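2'-deoxycytidine 5'-triphosphate deaminase (Agrobacterium tumefaciens, PDB 2R9Q) probably catalyses the hydrolytic deamination of dCTP to dUTP, a step toward thymidine nucleotides. Local coordinates at residues K50-R55 / I93-E98; T123-D128 / L144-S149; I206-F211 / F324-G329. All coordinates share one frame; numbering follows the deposited sequence.

Interaction 1: residues K50-R55 / I93-E98; sequences KAYRVR and IVPLME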
loop_
_atom_site.group_PDB
_atom_site.type_symbol
_atom_site.label_atom_id
_atom_site.label_comp_id
_atom_site.label_asym_id
_atom_site.label_seq_id
_atom_site.Cartn_x
_atom_site.Cartn_y
_atom_site.Cartn_z
ATOM N N LYS B 50 8.651 -28.658 9.029
ATOM C CA LYS B 50 9.522 -27.606 8.517
ATOM C C LYS B 50 8.735 -26.735 7.519
ATOM O O LYS B 50 8.015 -27.258 6.645
ATOM C CB LYS B 50 10.701 -28.176 7.716
ATOM C CG LYS B 50 11.821 -29.013 8.350
ATOM C CD LYS B 50 12.951 -29.120 7.194
ATOM C CE LYS B 50 14.342 -29.895 7.514
ATOM N NZ LYS B 50 15.567 -29.460 6.585
ATOM N N ALA B 51 8.897 -25.425 7.630
ATOM C CA ALA B 51 8.491 -24.486 6.596
ATOM C C ALA B 51 9.724 -23.797 5.995
ATOM O O ALA B 51 10.715 -23.522 6.674
ATOM C CB ALA B 51 7.507 -23.451 7.141
ATOM N N TYR B 52 9.659 -23.551 4.697
ATOM C CA TYR B 52 10.711 -22.872 3.998
ATOM C C TYR B 52 10.222 -21.527 3.519
ATOM O O TYR B 52 9.262 -21.429 2.767
ATOM C CB TYR B 52 11.201 -23.694 2.826
ATOM C CG TYR B 52 11.791 -25.021 3.187
ATOM C CD1 TYR B 52 13.039 -25.111 3.796
ATOM C CD2 TYR B 52 11.093 -26.200 2.930
ATOM C CE1 TYR B 52 13.591 -26.350 4.099
ATOM C CE2 TYR B 52 11.626 -27.420 3.228
ATOM C CZ TYR B 52 12.884 -27.502 3.809
ATOM O OH TYR B 52 13.390 -28.757 4.124
ATOM N N ARG B 53 10.876 -20.492 4.014
ATOM C CA ARG B 53 10.574 -19.159 3.636
ATOM C C ARG B 53 11.294 -18.872 2.315
ATOM O O ARG B 53 12.470 -19.138 2.166
ATOM C CB ARG B 53 10.937 -18.175 4.725
ATOM C CG ARG B 53 10.379 -16.797 4.427
ATOM C CD ARG B 53 11.402 -15.790 4.501
ATOM N NE ARG B 53 10.851 -14.437 4.405
ATOM C CZ ARG B 53 11.119 -13.581 3.427
ATOM N NH1 ARG B 53 11.890 -13.916 2.406
ATOM N NH2 ARG B 53 10.601 -12.386 3.467
ATOM N N VAL B 54 10.519 -18.436 1.332
ATOM C CA VAL B 54 11.028 -18.220 -0.019
ATOM C C VAL B 54 10.801 -16.770 -0.446
ATOM O O VAL B 54 9.994 -16.047 0.111
ATOM C CB VAL B 54 10.509 -19.304 -1.075
ATOM C CG1 VAL B 54 10.968 -20.713 -0.654
ATOM C CG2 VAL B 54 8.984 -19.240 -1.327
ATOM N N ARG B 55 11.618 -16.359 -1.388
ATOM C CA ARG B 55 11.594 -15.039 -2.000
ATOM C C ARG B 55 10.413 -14.971 -2.973
ATOM O O ARG B 55 9.758 -13.965 -3.085
ATOM C CB ARG B 55 12.968 -14.829 -2.676
ATOM C CG ARG B 55 13.129 -13.793 -3.765
ATOM C CD ARG B 55 13.534 -12.507 -3.147
ATOM N NE ARG B 55 13.974 -11.486 -4.076
ATOM C CZ ARG B 55 15.157 -11.485 -4.706
ATOM N NH1 ARG B 55 16.023 -12.485 -4.568
ATOM N NH2 ARG B 55 15.469 -10.459 -5.495
ATOM N N ILE B 93 7.011 -22.352 1.705
ATOM C CA ILE B 93 6.740 -23.703 1.186
ATOM C C ILE B 93 6.855 -24.691 2.346
ATOM O O ILE B 93 7.787 -24.620 3.146
ATOM C CB ILE B 93 7.679 -24.135 0.013
ATOM C CG1 ILE B 93 7.892 -22.994 -0.997
ATOM C CG2 ILE B 93 7.140 -25.371 -0.705
ATOM C CD1 ILE B 93 6.713 -22.598 -1.732
ATOM N N VAL B 94 5.860 -25.574 2.442
ATOM C CA VAL B 94 5.725 -26.531 3.536
ATOM C C VAL B 94 5.488 -27.945 2.997
ATOM O O VAL B 94 4.446 -28.204 2.379
ATOM C CB VAL B 94 4.617 -26.115 4.512
ATOM C CG1 VAL B 94 4.517 -27.101 5.642
ATOM C CG2 VAL B 94 4.897 -24.732 5.028
ATOM N N PRO B 95 6.470 -28.856 3.197
ATOM C CA PRO B 95 6.182 -30.278 2.966
ATOM C C PRO B 95 5.035 -30.759 3.820
ATOM O O PRO B 95 4.957 -30.465 5.013
ATOM C CB PRO B 95 7.504 -30.996 3.315
ATOM C CG PRO B 95 8.567 -29.951 3.110
ATOM C CD PRO B 95 7.884 -28.648 3.547
ATOM N N LEU B 96 4.131 -31.475 3.172
ATOM C CA LEU B 96 2.957 -31.965 3.808
ATOM C C LEU B 96 3.266 -33.356 4.346
ATOM O O LEU B 96 4.133 -34.047 3.825
ATOM C CB LEU B 96 1.782 -31.937 2.819
ATOM C CG LEU B 96 1.264 -30.577 2.308
ATOM C CD1 LEU B 96 0.261 -30.785 1.150
ATOM C CD2 LEU B 96 0.660 -29.720 3.411
ATOM N N MET B 97 2.590 -33.743 5.426
ATOM C CA MET B 97 2.702 -35.105 5.976
ATOM C C MET B 97 2.198 -36.218 4.979
ATOM O O MET B 97 2.742 -37.313 4.903
ATOM C CB MET B 97 1.963 -35.171 7.310
ATOM C CG MET B 97 2.575 -34.356 8.451
ATOM S SD MET B 97 1.611 -34.379 10.004
ATOM C CE MET B 97 1.603 -36.119 10.379
ATOM N N GLU B 98 1.182 -35.909 4.187
ATOM C CA GLU B 98 0.618 -36.879 3.251
ATOM C C GLU B 98 1.412 -36.995 1.962
ATOM O O GLU B 98 1.900 -36.003 1.432
ATOM C CB GLU B 98 -0.832 -36.548 2.932
ATOM C CG GLU B 98 -1.776 -36.774 4.104
ATOM C CD GLU B 98 -1.548 -35.794 5.245
ATOM O OE1 GLU B 98 -1.380 -34.571 4.974
ATOM O OE2 GLU B 98 -1.529 -36.253 6.402
HETATM O O HOH W 1 7.364 -29.900 6.350
#
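V54 and I93 form the apolar centre, their side chains crossing at about a right angle. V54 CG1 lies 3.8 Å from I93 CG1, and CG2 of the same valine also reaches that atom, so a single methylene is straddled by both methyls. I93 can offer it because its CG1 is anti to the carbonyl carbon (chi1 -42°). Branching at CB is well tolerated by the extended backbone, which makes valine and isoleucine natural strand residues. On the opposite face, A51 CB meets V94 CG2 at 3.6 Å, a small methyl where the strands run close. On the side of I93, the Y52 ring lies across P95, CE2 being 4.0 Å from P95 CD.

Y52 and I93 are an antiparallel hydrogen-bonded pair: Y52 N to I93 O and I93 N to Y52 O are both 2.7 Å. Proline has no N-H to continue the pairing; a water donates to K50 O at 2.7 Å and to P95 O. At the outer edge K50 makes a salt bridge to E77.

Strand 50-54 sits between strand 76-79 and strand 91-101, which also pairs with strand 143-150, in an antiparallel sheet of the N-terminal domain, of the dUTPase clan.

Interaction 2: residues T123-D128 / L144-S149; sequences TRVMTD and LYLEIS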
loop_
_atom_site.group_PDB
_atom_site.type_symbol
_atom_site.label_atom_id
_atom_site.label_comp_id
_atom_site.label_asym_id
_atom_site.label_seq_id
_atom_site.Cartn_x
_atom_site.Cartn_y
_atom_site.Cartn_z
ATOM N N THR B 123 -3.004 -20.143 -0.759
ATOM C CA THR B 123 -2.369 -21.457 -0.755
ATOM C C THR B 123 -2.383 -22.102 -2.155
ATOM O O THR B 123 -3.268 -21.844 -2.958
ATOM C CB THR B 123 -3.004 -22.455 0.307
ATOM O OG1 THR B 123 -4.347 -22.781 -0.046
ATOM C CG2 THR B 123 -2.981 -21.872 1.713
ATOM N N ARG B 124 -1.367 -22.918 -2.415
ATOM C CA ARG B 124 -1.218 -23.727 -3.618
ATOM C C ARG B 124 -0.568 -25.056 -3.234
ATOM O O ARG B 124 0.496 -25.078 -2.639
ATOM C CB ARG B 124 -0.283 -23.050 -4.626
ATOM C CG ARG B 124 -0.741 -21.733 -5.141
ATOM C CD ARG B 124 -1.873 -21.887 -6.081
ATOM N NE ARG B 124 -2.165 -20.628 -6.764
ATOM C CZ ARG B 124 -3.081 -19.756 -6.366
ATOM N NH1 ARG B 124 -3.805 -19.961 -5.265
ATOM N NH2 ARG B 124 -3.269 -18.656 -7.065
ATOM N N VAL B 125 -1.213 -26.164 -3.576
ATOM C CA VAL B 125 -0.558 -27.468 -3.553
ATOM C C VAL B 125 0.347 -27.689 -4.781
ATOM O O VAL B 125 -0.044 -27.439 -5.928
ATOM C CB VAL B 125 -1.546 -28.602 -3.394
ATOM C CG1 VAL B 125 -0.826 -29.928 -3.335
ATOM C CG2 VAL B 125 -2.338 -28.402 -2.138
ATOM N N MET B 126 1.583 -28.104 -4.525
ATOM C CA MET B 126 2.473 -28.499 -5.612
ATOM C C MET B 126 2.957 -29.955 -5.520
ATOM O O MET B 126 3.081 -30.535 -4.440
ATOM C CB MET B 126 3.626 -27.498 -5.846
ATOM C CG MET B 126 4.351 -27.008 -4.631
ATOM S SD MET B 126 5.559 -25.700 -4.954
ATOM C CE MET B 126 6.785 -26.511 -5.924
ATOM N N THR B 127 3.121 -30.533 -6.714
ATOM C CA THR B 127 3.665 -31.851 -6.939
ATOM C C THR B 127 5.047 -31.736 -7.598
ATOM O O THR B 127 5.390 -30.715 -8.189
ATOM C CB THR B 127 2.755 -32.761 -7.847
ATOM O OG1 THR B 127 2.485 -32.130 -9.106
ATOM C CG2 THR B 127 1.513 -33.136 -7.208
ATOM N N ASP B 128 5.836 -32.797 -7.467
ATOM C CA ASP B 128 7.036 -32.993 -8.295
ATOM C C ASP B 128 6.624 -32.941 -9.771
ATOM O O ASP B 128 5.554 -33.436 -10.143
ATOM C CB ASP B 128 7.696 -34.345 -8.008
ATOM C CG ASP B 128 8.482 -34.392 -6.679
ATOM O OD1 ASP B 128 8.590 -33.390 -5.926
ATOM O OD2 ASP B 128 9.018 -35.484 -6.400
ATOM N N LEU B 144 3.855 -34.189 -1.436
ATOM C CA LEU B 144 3.025 -33.007 -1.632
ATOM C C LEU B 144 3.581 -31.837 -0.806
ATOM O O LEU B 144 4.158 -32.022 0.275
ATOM C CB LEU B 144 1.560 -33.292 -1.262
ATOM C CG LEU B 144 0.745 -34.348 -2.023
ATOM C CD1 LEU B 144 -0.579 -34.674 -1.269
ATOM C CD2 LEU B 144 0.457 -33.963 -3.484
ATOM N N TYR B 145 3.406 -30.635 -1.356
ATOM C CA TYR B 145 3.872 -29.404 -0.743
ATOM C C TYR B 145 2.748 -28.399 -0.749
ATOM O O TYR B 145 1.932 -28.388 -1.686
ATOM C CB TYR B 145 5.090 -28.867 -1.488
ATOM C CG TYR B 145 6.265 -29.808 -1.466
ATOM C CD1 TYR B 145 7.286 -29.665 -0.526
ATOM C CD2 TYR B 145 6.354 -30.865 -2.369
ATOM C CE1 TYR B 145 8.356 -30.540 -0.490
ATOM C CE2 TYR B 145 7.414 -31.747 -2.321
ATOM C CZ TYR B 145 8.412 -31.579 -1.380
ATOM O OH TYR B 145 9.485 -32.438 -1.342
ATOM N N LEU B 146 2.658 -27.611 0.327
ATOM C CA LEU B 146 1.754 -26.442 0.362
ATOM C C LEU B 146 2.540 -25.127 0.373
ATOM O O LEU B 146 3.359 -24.872 1.237
ATOM C CB LEU B 146 0.745 -26.494 1.512
ATOM C CG LEU B 146 -0.504 -25.606 1.432
ATOM C CD1 LEU B 146 -1.386 -25.985 0.267
ATOM C CD2 LEU B 146 -1.319 -25.589 2.730
ATOM N N GLU B 147 2.307 -24.326 -0.649
ATOM C CA GLU B 147 2.694 -22.932 -0.648
ATOM C C GLU B 147 1.676 -22.095 0.141
ATOM O O GLU B 147 0.474 -22.197 -0.096
ATOM C CB GLU B 147 2.767 -22.456 -2.063
ATOM C CG GLU B 147 3.506 -21.186 -2.291
ATOM C CD GLU B 147 3.784 -20.982 -3.800
ATOM O OE1 GLU B 147 2.897 -20.420 -4.501
ATOM O OE2 GLU B 147 4.885 -21.404 -4.272
ATOM N N ILE B 148 2.167 -21.293 1.086
ATOM C CA ILE B 148 1.325 -20.482 1.948
ATOM C C ILE B 148 1.794 -19.052 1.930
ATOM O O ILE B 148 2.937 -18.745 2.261
ATOM C CB ILE B 148 1.277 -20.955 3.462
ATOM C CG1 ILE B 148 0.986 -22.436 3.629
ATOM C CG2 ILE B 148 0.230 -20.137 4.278
ATOM C CD1 ILE B 148 1.275 -23.000 5.030
ATOM N N SER B 149 0.870 -18.174 1.581
ATOM C CA SER B 149 1.042 -16.737 1.767
ATOM C C SER B 149 -0.185 -16.086 2.408
ATOM O O SER B 149 -1.224 -15.927 1.757
ATOM C CB SER B 149 1.360 -16.041 0.444
ATOM O OG SER B 149 1.828 -14.752 0.724
HETATM O O HOH W 2 10.299 -33.092 -3.987
#
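M126 and Y145 face each other across the strands, and their first torsions settle how they touch: M126 CG sits between the backbone N and the carbonyl carbon (chi1 45°), which brings it to 3.7 Å from Y145 CB, while the tyrosine ring swings beside its own N (chi1 -62°), placing its edge, in plane, at M126 O. The flexible thioether continues over the same face toward E147. A water bridges the phenol OH of Y145, at 2.8 Å, to the carboxylate of D128, where it donates to OD1. That OD1 also accepts from the backbone N of V66, so D128 links this segment to the start of helix 66-71.

Two antiparallel hydrogen-bonded pairs, R124 with E147 and M126 with Y145, hold the backbones together, with E147 N to R124 O at 2.8 Å the shortest of their four bonds. These are neighbouring strands of an all-antiparallel sheet in the N-terminal domain, which belongs to the dUTPase clan. From the opposite face V125, L146 and I148 reach strand 162-170 of another sheet, while L144 leans on L96. Branched aliphatic groups suit this buried layer: V125 CG2 touches L146 CD1 at 3.5 Å, and L146 CD1 also reaches T123 CB at 3.9 Å.

R124 and E147 share the face of M126 without forming a salt bridge, R124 NE and E147 OE1 being 5.5 Å apart. The arginine bends at chi2 and curls back, so that NH1 donates to T123 O at 3.0 Å from above the carbonyl plane. Its NH2 binds the backbone O of G287 of the third subunit, whereas E147 OE1 accepts from S57.

Interaction 3: residues I206-F211 / F324-G329; sequences IDLKGF and FILEHG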
loop_
_atom_site.group_PDB
_atom_site.type_symbol
_atom_site.label_atom_id
_atom_site.label_comp_id
_atom_site.label_asym_id
_atom_site.label_seq_id
_atom_site.Cartn_x
_atom_site.Cartn_y
_atom_site.Cartn_z
ATOM N N ILE B 206 -25.162 -12.598 -5.474
ATOM C CA ILE B 206 -24.807 -11.992 -4.200
ATOM C C ILE B 206 -26.003 -11.345 -3.503
ATOM O O ILE B 206 -26.772 -10.639 -4.123
ATOM C CB ILE B 206 -23.598 -10.987 -4.353
ATOM C CG1 ILE B 206 -22.832 -10.878 -3.034
ATOM C CG2 ILE B 206 -24.041 -9.645 -4.883
ATOM C CD1 ILE B 206 -21.872 -12.051 -2.818
ATOM N N ASP B 207 -26.140 -11.601 -2.208
ATOM C CA ASP B 207 -27.166 -10.985 -1.397
ATOM C C ASP B 207 -26.603 -9.799 -0.639
ATOM O O ASP B 207 -25.852 -9.966 0.323
ATOM C CB ASP B 207 -27.721 -11.979 -0.400
ATOM C CG ASP B 207 -29.053 -11.545 0.175
ATOM O OD1 ASP B 207 -29.289 -10.323 0.403
ATOM O OD2 ASP B 207 -29.883 -12.453 0.388
ATOM N N LEU B 208 -27.008 -8.610 -1.056
ATOM C CA LEU B 208 -26.576 -7.357 -0.459
ATOM C C LEU B 208 -27.744 -6.595 0.237
ATOM O O LEU B 208 -27.612 -5.438 0.604
ATOM C CB LEU B 208 -25.914 -6.505 -1.559
ATOM C CG LEU B 208 -24.395 -6.427 -1.661
ATOM C CD1 LEU B 208 -23.698 -7.561 -0.945
ATOM C CD2 LEU B 208 -23.956 -6.328 -3.133
ATOM N N LYS B 209 -28.871 -7.274 0.433
ATOM C CA LYS B 209 -30.065 -6.652 1.036
ATOM C C LYS B 209 -29.964 -6.582 2.561
ATOM O O LYS B 209 -30.413 -5.605 3.170
ATOM C CB LYS B 209 -31.360 -7.344 0.593
ATOM C CG LYS B 209 -32.332 -6.438 -0.168
ATOM C CD LYS B 209 -32.004 -6.304 -1.651
ATOM C CE LYS B 209 -33.050 -5.499 -2.408
ATOM N NZ LYS B 209 -33.101 -4.053 -1.986
ATOM N N GLY B 210 -29.351 -7.590 3.170
ATOM C CA GLY B 210 -29.047 -7.531 4.590
ATOM C C GLY B 210 -29.725 -8.637 5.363
ATOM O O GLY B 210 -30.718 -9.173 4.923
ATOM N N PHE B 211 -29.159 -8.986 6.510
ATOM C CA PHE B 211 -29.721 -10.038 7.355
ATOM C C PHE B 211 -29.985 -9.542 8.757
ATOM O O PHE B 211 -29.150 -8.874 9.351
ATOM C CB PHE B 211 -28.793 -11.250 7.374
ATOM C CG PHE B 211 -28.637 -11.884 6.022
ATOM C CD1 PHE B 211 -27.457 -11.741 5.297
ATOM C CD2 PHE B 211 -29.692 -12.588 5.454
ATOM C CE1 PHE B 211 -27.338 -12.302 4.044
ATOM C CE2 PHE B 211 -29.574 -13.148 4.217
ATOM C CZ PHE B 211 -28.399 -13.008 3.504
ATOM N N PHE B 324 -14.943 -1.508 -7.584
ATOM C CA PHE B 324 -16.097 -1.977 -8.267
ATOM C C PHE B 324 -17.274 -1.886 -7.321
ATOM O O PHE B 324 -17.199 -2.301 -6.144
ATOM C CB PHE B 324 -15.886 -3.417 -8.747
ATOM C CG PHE B 324 -16.995 -3.938 -9.660
ATOM C CD1 PHE B 324 -17.123 -3.469 -10.968
ATOM C CD2 PHE B 324 -17.895 -4.903 -9.213
ATOM C CE1 PHE B 324 -18.119 -3.946 -11.810
ATOM C CE2 PHE B 324 -18.905 -5.381 -10.045
ATOM C CZ PHE B 324 -19.018 -4.897 -11.343
ATOM N N ILE B 325 -18.356 -1.310 -7.823
ATOM C CA ILE B 325 -19.608 -1.292 -7.099
ATOM C C ILE B 325 -20.302 -2.605 -7.395
ATOM O O ILE B 325 -20.754 -2.804 -8.485
ATOM C CB ILE B 325 -20.535 -0.137 -7.501
ATOM C CG1 ILE B 325 -19.838 1.215 -7.355
ATOM C CG2 ILE B 325 -21.823 -0.180 -6.647
ATOM C CD1 ILE B 325 -20.349 2.258 -8.350
ATOM N N LEU B 326 -20.345 -3.489 -6.399
ATOM C CA LEU B 326 -21.006 -4.762 -6.500
ATOM C C LEU B 326 -22.452 -4.564 -6.086
ATOM O O LEU B 326 -22.739 -3.969 -5.063
ATOM C CB LEU B 326 -20.320 -5.821 -5.628
ATOM C CG LEU B 326 -20.892 -7.251 -5.602
ATOM C CD1 LEU B 326 -20.757 -8.015 -6.919
ATOM C CD2 LEU B 326 -20.239 -8.021 -4.437
ATOM N N GLU B 327 -23.354 -5.082 -6.899
ATOM C CA GLU B 327 -24.785 -4.856 -6.703
ATOM C C GLU B 327 -25.472 -6.184 -6.413
ATOM O O GLU B 327 -25.064 -7.232 -6.948
ATOM C CB GLU B 327 -25.404 -4.160 -7.945
ATOM C CG GLU B 327 -24.873 -2.754 -8.192
ATOM C CD GLU B 327 -25.318 -2.175 -9.526
ATOM O OE1 GLU B 327 -26.544 -1.894 -9.648
ATOM O OE2 GLU B 327 -24.446 -2.003 -10.449
ATOM N N HIS B 328 -26.480 -6.114 -5.538
ATOM C CA HIS B 328 -27.363 -7.233 -5.187
ATOM C C HIS B 328 -27.914 -7.965 -6.431
ATOM O O HIS B 328 -28.261 -7.336 -7.432
ATOM C CB HIS B 328 -28.523 -6.701 -4.341
ATOM C CG HIS B 328 -29.513 -7.753 -3.920
ATOM N ND1 HIS B 328 -29.377 -8.485 -2.759
ATOM C CD2 HIS B 328 -30.648 -8.192 -4.507
ATOM C CE1 HIS B 328 -30.390 -9.326 -2.646
ATOM N NE2 HIS B 328 -31.173 -9.170 -3.698
ATOM N N GLY B 329 -27.978 -9.291 -6.365
ATOM C CA GLY B 329 -28.370 -10.105 -7.515
ATOM C C GLY B 329 -27.284 -10.322 -8.548
ATOM O O GLY B 329 -27.446 -11.127 -9.433
#
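H328 ND1 accepts the backbone N-H of L208 at 2.9 Å, with the donor close to the imidazole plane, which requires ND1 to carry a lone pair rather than a proton. CG of the histidine is anti to the backbone N (chi1 180°), which carries the ring across to the 206-211 loop. There K209 lays its CD over the centre of one ring face, 3.4 Å from the centroid and 3° off the normal: a CH-pi contact made by the lysine's aliphatic part. I206 O lies over the opposite face, off-centre. D207 OD1 stands at the ring edge, 3.4 Å from H328 CE1.

The same OD1 accepts from K209 N at 3.1 Å, closing an Asx turn, while OD2 forms a salt bridge with R312. G329 N donates to I206 O at 2.9 Å; glycine readily takes the positive phi at this bend. Deeper in, L326 CG meets both I206 CG2 and L208 CD2 at 4.0 Å, so three aliphatic residues pack together on the buried side.

The contact joins the loop after strand 202-205 to the end of strand 324-327 in the C-terminal domain, where E327 makes a salt bridge to K69 of the third subunit. The ring adds a side-chain clasp to the backbone bond from G329; a neutral H328 would probably carry its proton on NE2, and protonation of ND1 would be expected to oppose the bond to L208.

From the N terminus, interaction 1 first closes a loop of 37 residues, joining strand 50-54 to strand 91-101. Interaction 2 follows in series and closes a shorter one of 15, pairing strand 121-127 with strand 143-150. The two neither nest nor cross, yet they touch: strands 91-101 and 143-150 are neighbours, and probable hydrogen bonds run from L146 N to V94 O and from L96 N to L144 O, making one sheet of the N-terminal domain. Interaction 3 comes last, across 112 residues, joining the loop after strand 202-205 to strand 324-327 in the C-terminal domain, its centre about 38 Å from that of interaction 1. Both 2 and 3 touch the third subunit.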